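Local coordinates for pyrrolidone-carboxylate peptidase (Deinococcus radiodurans R1, PDB 5Z48), which probably removes N-terminal pyroglutamyl groups from peptides as a thiol peptidase of family C15, and binds pyroglutamate, at residues 39-44 with 57-62; 65-70 with 206-211. All coordinates share one frame; numbering follows the deposited sequence. Where two conformers were deposited one is given.

Contact 1: residues 39-44 with 57-62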
loop_
_atom_site.group_PDB
_atom_site.type_symbol
_atom_site.label_atom_id
_atom_site.label_comp_id
_atom_site.label_asym_id
_atom_site.label_seq_id
_atom_site.Cartn_x
_atom_site.Cartn_y
_atom_site.Cartn_z
ATOM N N GLY B 39 -22.016 6.967 -32.222
ATOM C CA GLY B 39 -21.573 5.591 -32.302
ATOM C C GLY B 39 -20.123 5.509 -31.880
ATOM O O GLY B 39 -19.338 6.432 -32.095
ATOM N N VAL B 40 -19.801 4.406 -31.230
ATOM C CA VAL B 40 -18.441 4.097 -30.776
ATOM C C VAL B 40 -17.689 3.403 -31.900
ATOM O O VAL B 40 -18.214 2.449 -32.502
ATOM C CB VAL B 40 -18.487 3.197 -29.534
ATOM C CG1 VAL B 40 -17.035 2.730 -29.145
ATOM C CG2 VAL B 40 -19.182 3.907 -28.368
ATOM N N HIS B 41 -16.483 3.878 -32.204
ATOM C CA HIS B 41 -15.560 3.206 -33.116
ATOM C C HIS B 41 -14.346 2.818 -32.291
ATOM O O HIS B 41 -13.663 3.697 -31.769
ATOM C CB HIS B 41 -15.110 4.144 -34.244
ATOM C CG HIS B 41 -14.098 3.528 -35.149
ATOM N ND1 HIS B 41 -14.453 2.826 -36.281
ATOM C CD2 HIS B 41 -12.748 3.456 -35.062
ATOM C CE1 HIS B 41 -13.358 2.388 -36.881
ATOM N NE2 HIS B 41 -12.312 2.734 -36.144
ATOM N N SER B 42 -14.060 1.526 -32.174
ATOM C CA SER B 42 -12.931 1.096 -31.345
ATOM C C SER B 42 -11.709 0.732 -32.185
ATOM O O SER B 42 -11.817 0.260 -33.320
ATOM C CB SER B 42 -13.306 -0.130 -30.522
ATOM O OG SER B 42 -14.418 0.146 -29.715
ATOM N N ALA B 43 -10.534 0.851 -31.555
ATOM C CA ALA B 43 -9.271 0.398 -32.130
ATOM C C ALA B 43 -8.315 -0.019 -31.026
ATOM O O ALA B 43 -8.372 0.484 -29.900
ATOM C CB ALA B 43 -8.592 1.483 -32.986
ATOM N N LEU B 44 -7.476 -0.979 -31.345
ATOM C CA LEU B 44 -6.417 -1.360 -30.434
ATOM C C LEU B 44 -5.102 -0.751 -30.884
ATOM O O LEU B 44 -4.802 -0.689 -32.078
ATOM C CB LEU B 44 -6.298 -2.868 -30.360
ATOM C CG LEU B 44 -7.535 -3.513 -29.753
ATOM C CD1 LEU B 44 -7.198 -4.984 -29.535
ATOM C CD2 LEU B 44 -8.008 -2.844 -28.447
ATOM N N THR B 57 -2.782 8.886 -34.870
ATOM C CA THR B 57 -2.923 9.968 -35.844
ATOM C C THR B 57 -3.820 9.552 -36.996
ATOM O O THR B 57 -4.696 10.322 -37.423
ATOM C CB THR B 57 -1.556 10.397 -36.365
ATOM O OG1 THR B 57 -0.867 11.125 -35.338
ATOM C CG2 THR B 57 -1.693 11.311 -37.548
ATOM N N ARG B 58 -3.623 8.337 -37.523
ATOM C CA ARG B 58 -4.490 7.890 -38.614
ATOM C C ARG B 58 -5.954 7.826 -38.171
ATOM O O ARG B 58 -6.852 8.241 -38.917
ATOM C CB ARG B 58 -3.989 6.548 -39.150
ATOM C CG ARG B 58 -4.872 5.904 -40.182
ATOM C CD ARG B 58 -4.200 4.649 -40.676
ATOM N NE ARG B 58 -4.594 4.331 -42.040
ATOM N N LEU B 59 -6.213 7.309 -36.969
ATOM C CA LEU B 59 -7.586 7.254 -36.466
ATOM C C LEU B 59 -8.188 8.654 -36.309
ATOM O O LEU B 59 -9.346 8.894 -36.693
ATOM C CB LEU B 59 -7.624 6.502 -35.125
ATOM C CG LEU B 59 -7.402 4.999 -35.176
ATOM C CD1 LEU B 59 -6.970 4.502 -33.753
ATOM C CD2 LEU B 59 -8.651 4.265 -35.688
ATOM N N LEU B 60 -7.432 9.592 -35.723
ATOM C CA LEU B 60 -7.957 10.945 -35.540
ATOM C C LEU B 60 -8.256 11.611 -36.878
ATOM O O LEU B 60 -9.291 12.273 -37.047
ATOM C CB LEU B 60 -6.962 11.784 -34.746
ATOM C CG LEU B 60 -6.775 11.338 -33.314
ATOM C CD1 LEU B 60 -5.544 12.078 -32.691
ATOM C CD2 LEU B 60 -8.036 11.667 -32.479
ATOM N N SER B 61 -7.378 11.403 -37.860
ATOM C CA SER B 61 -7.561 12.007 -39.178
ATOM C C SER B 61 -8.712 11.352 -39.951
ATOM O O SER B 61 -9.530 12.038 -40.578
ATOM C CB SER B 61 -6.252 11.881 -39.964
ATOM O OG SER B 61 -6.295 12.668 -41.128
ATOM N N GLU B 62 -8.749 10.017 -39.978
ATOM C CA GLU B 62 -9.699 9.315 -40.830
ATOM C C GLU B 62 -11.096 9.276 -40.210
ATOM O O GLU B 62 -12.094 9.312 -40.937
ATOM C CB GLU B 62 -9.203 7.897 -41.084
ATOM C CG GLU B 62 -7.934 7.847 -41.931
ATOM C CD GLU B 62 -7.446 6.440 -42.202
ATOM O OE1 GLU B 62 -6.535 6.292 -43.041
ATOM O OE2 GLU B 62 -7.984 5.482 -41.611
#
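His41 is the first residue of strand segment 39-44 to meet the helix segment 57-62. Its CG lies anti to the backbone N (chi1 176°), which carries the imidazole out to Leu59. The ring receives Leu59 at its edge, near the ring plane, and His41 NE2 is 4.0 Å from Leu59 CD2. This is a loose van der Waals touch. The same ring also makes an edge-to-face pair with His30. Ser42 points its side chain away from the helix, and its OG is hydrogen-bonded to Ala26 O. The pattern belongs to a beta-alpha-beta crossover of an alpha/beta/alpha sandwich. Strand 38-45 leads into helix 49-63, which packs back over the sheet on its way to the parallel strand 67-73. Strand 5-11 lies between the two strands, and its Leu7 also touches Leu59. Ala43 again faces the helix, two residues on from His41. Ala43 CB lies at the fork of Leu59, 3.5 Å from its CD1 and 3.9 Å from its CD2. CD2 touches both Ala43 and His41; of the strand segment's residues, CD1 meets Ala43.

Contact 2: residues 65-70 with 206-211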
loop_
_atom_site.group_PDB
_atom_site.type_symbol
_atom_site.label_atom_id
_atom_site.label_comp_id
_atom_site.label_asym_id
_atom_site.label_seq_id
_atom_site.Cartn_x
_atom_site.Cartn_y
_atom_site.Cartn_z
ATOM N N PRO B 65 -13.298 12.243 -35.132
ATOM C CA PRO B 65 -14.275 11.935 -34.083
ATOM C C PRO B 65 -14.727 13.195 -33.366
ATOM O O PRO B 65 -14.003 14.187 -33.302
ATOM C CB PRO B 65 -13.506 11.000 -33.143
ATOM C CG PRO B 65 -12.036 11.373 -33.355
ATOM C CD PRO B 65 -11.930 11.814 -34.803
ATOM N N GLY B 66 -15.949 13.138 -32.824
ATOM C CA GLY B 66 -16.454 14.202 -31.979
ATOM C C GLY B 66 -16.013 14.132 -30.543
ATOM O O GLY B 66 -16.229 15.104 -29.816
ATOM N N ALA B 67 -15.412 13.019 -30.128
ATOM C CA ALA B 67 -14.874 12.837 -28.787
ATOM C C ALA B 67 -13.915 11.668 -28.840
ATOM O O ALA B 67 -14.055 10.786 -29.697
ATOM C CB ALA B 67 -15.999 12.554 -27.786
ATOM N N VAL B 68 -12.933 11.666 -27.920
ATOM C CA VAL B 68 -11.857 10.672 -27.914
ATOM C C VAL B 68 -11.685 10.151 -26.493
ATOM O O VAL B 68 -11.377 10.924 -25.566
ATOM C CB VAL B 68 -10.532 11.260 -28.445
ATOM C CG1 VAL B 68 -9.395 10.247 -28.397
ATOM C CG2 VAL B 68 -10.733 11.845 -29.858
ATOM N N LEU B 69 -11.885 8.841 -26.318
ATOM C CA LEU B 69 -11.688 8.145 -25.042
ATOM C C LEU B 69 -10.573 7.103 -25.188
ATOM O O LEU B 69 -10.776 6.023 -25.751
ATOM C CB LEU B 69 -13.005 7.514 -24.559
ATOM C CG LEU B 69 -12.937 6.850 -23.166
ATOM C CD1 LEU B 69 -12.438 7.792 -22.092
ATOM C CD2 LEU B 69 -14.340 6.367 -22.764
ATOM N N LEU B 70 -9.373 7.416 -24.691
ATOM C CA LEU B 70 -8.243 6.503 -24.739
ATOM C C LEU B 70 -8.209 5.719 -23.423
ATOM O O LEU B 70 -8.331 6.336 -22.347
ATOM C CB LEU B 70 -6.953 7.302 -24.891
ATOM C CG LEU B 70 -6.940 8.369 -26.003
ATOM C CD1 LEU B 70 -5.642 9.230 -25.781
ATOM C CD2 LEU B 70 -6.940 7.775 -27.384
ATOM N N GLU B 206 -20.898 7.161 -22.361
ATOM C CA GLU B 206 -22.245 7.723 -22.392
ATOM C C GLU B 206 -22.262 9.128 -21.799
ATOM O O GLU B 206 -22.961 10.019 -22.314
ATOM C CB GLU B 206 -23.208 6.784 -21.631
ATOM C CG GLU B 206 -23.347 5.395 -22.275
ATOM C CD GLU B 206 -24.130 4.357 -21.454
ATOM O OE1 GLU B 206 -24.276 4.541 -20.226
ATOM O OE2 GLU B 206 -24.590 3.352 -22.057
ATOM N N ALA B 207 -21.492 9.347 -20.736
ATOM C CA ALA B 207 -21.473 10.679 -20.125
ATOM C C ALA B 207 -20.791 11.695 -21.047
ATOM O O ALA B 207 -21.236 12.847 -21.146
ATOM C CB ALA B 207 -20.780 10.661 -18.758
ATOM N N ILE B 208 -19.717 11.278 -21.721
ATOM C CA ILE B 208 -19.002 12.186 -22.615
ATOM C C ILE B 208 -19.923 12.643 -23.741
ATOM O O ILE B 208 -20.021 13.834 -24.057
ATOM C CB ILE B 208 -17.744 11.499 -23.179
ATOM C CG1 ILE B 208 -16.683 11.305 -22.077
ATOM C CG2 ILE B 208 -17.194 12.330 -24.336
ATOM C CD1 ILE B 208 -15.653 10.190 -22.404
ATOM N N THR B 209 -20.625 11.692 -24.353
ATOM C CA THR B 209 -21.425 12.089 -25.507
ATOM C C THR B 209 -22.682 12.829 -25.091
ATOM O O THR B 209 -23.205 13.640 -25.868
ATOM C CB THR B 209 -21.789 10.887 -26.384
ATOM O OG1 THR B 209 -22.589 9.966 -25.629
ATOM C CG2 THR B 209 -20.515 10.141 -26.887
ATOM N N ALA B 210 -23.198 12.550 -23.896
ATOM C CA ALA B 210 -24.329 13.312 -23.394
ATOM C C ALA B 210 -23.933 14.770 -23.197
ATOM O O ALA B 210 -24.719 15.670 -23.455
ATOM C CB ALA B 210 -24.833 12.700 -22.088
ATOM N N GLN B 211 -22.691 15.014 -22.766
ATOM C CA GLN B 211 -22.272 16.396 -22.519
ATOM C C GLN B 211 -22.067 17.160 -23.807
ATOM O O GLN B 211 -22.253 18.380 -23.836
ATOM C CB GLN B 211 -20.973 16.446 -21.704
ATOM C CG GLN B 211 -21.078 15.996 -20.270
ATOM C CD GLN B 211 -21.948 16.920 -19.435
ATOM O OE1 GLN B 211 -21.830 18.141 -19.516
ATOM N NE2 GLN B 211 -22.860 16.342 -18.668
#
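Ile208 of helix segment 206-211 carries this contact, reaching Ala67 and Leu69 on strand segment 65-70. Its side chain branches at CB, and the two arms go to different strand residues. The short arm is CG2, which lies anti to the backbone N. Ile208 CG2 meets Ala67 CB at 3.7 Å. The long arm leaves through CG1, which is anti to the carbonyl carbon (chi1 -70°), and ends at CD1. Ile208 CD1 lies at the fork of Leu69, 4.0 Å from Leu69 CD1 and 4.1 Å from Leu69 CD2. Ala67 and Leu69 are alternate residues of the strand, so both project from the same face of the sheet. Val68 between them points away and packs on Cys167 of the adjoining parallel strand. This is helix-on-sheet packing in the alpha/beta/alpha fold: the C-terminal helix 194-211 lies against the central strand 67-73. All three touching residues are buried, and the join is wholly apolar. Leu119 touches both Leu69 and Ile208, while Ile124 of helix 121-130 also packs on Ile208. The side chain of Leu69 is about 9 Å from that of Glu83, an active-site residue by similarity.

In the fold
Both segments of contact 1 precede those of contact 2 in sequence. Their centres are 13 Å apart. Helix 49-63 of contact 1 runs on through a short loop into strand 67-73 of contact 2. Strands 38-45 and 67-73 belong to one mixed sheet. The contacts also touch directly: Leu60 CD2 lies 3.8 Å from Val68 CG2. Val68 faces helix 49-63, and its neighbours Ala67 and Leu69 face helix 194-211, so the two helices cover opposite faces of the sheet. Contact 1 lies near the surface, contact 2 in the core. Helix 194-211 packs on the sheet whose other strands carry Glu83 and His171, which are probably catalytic.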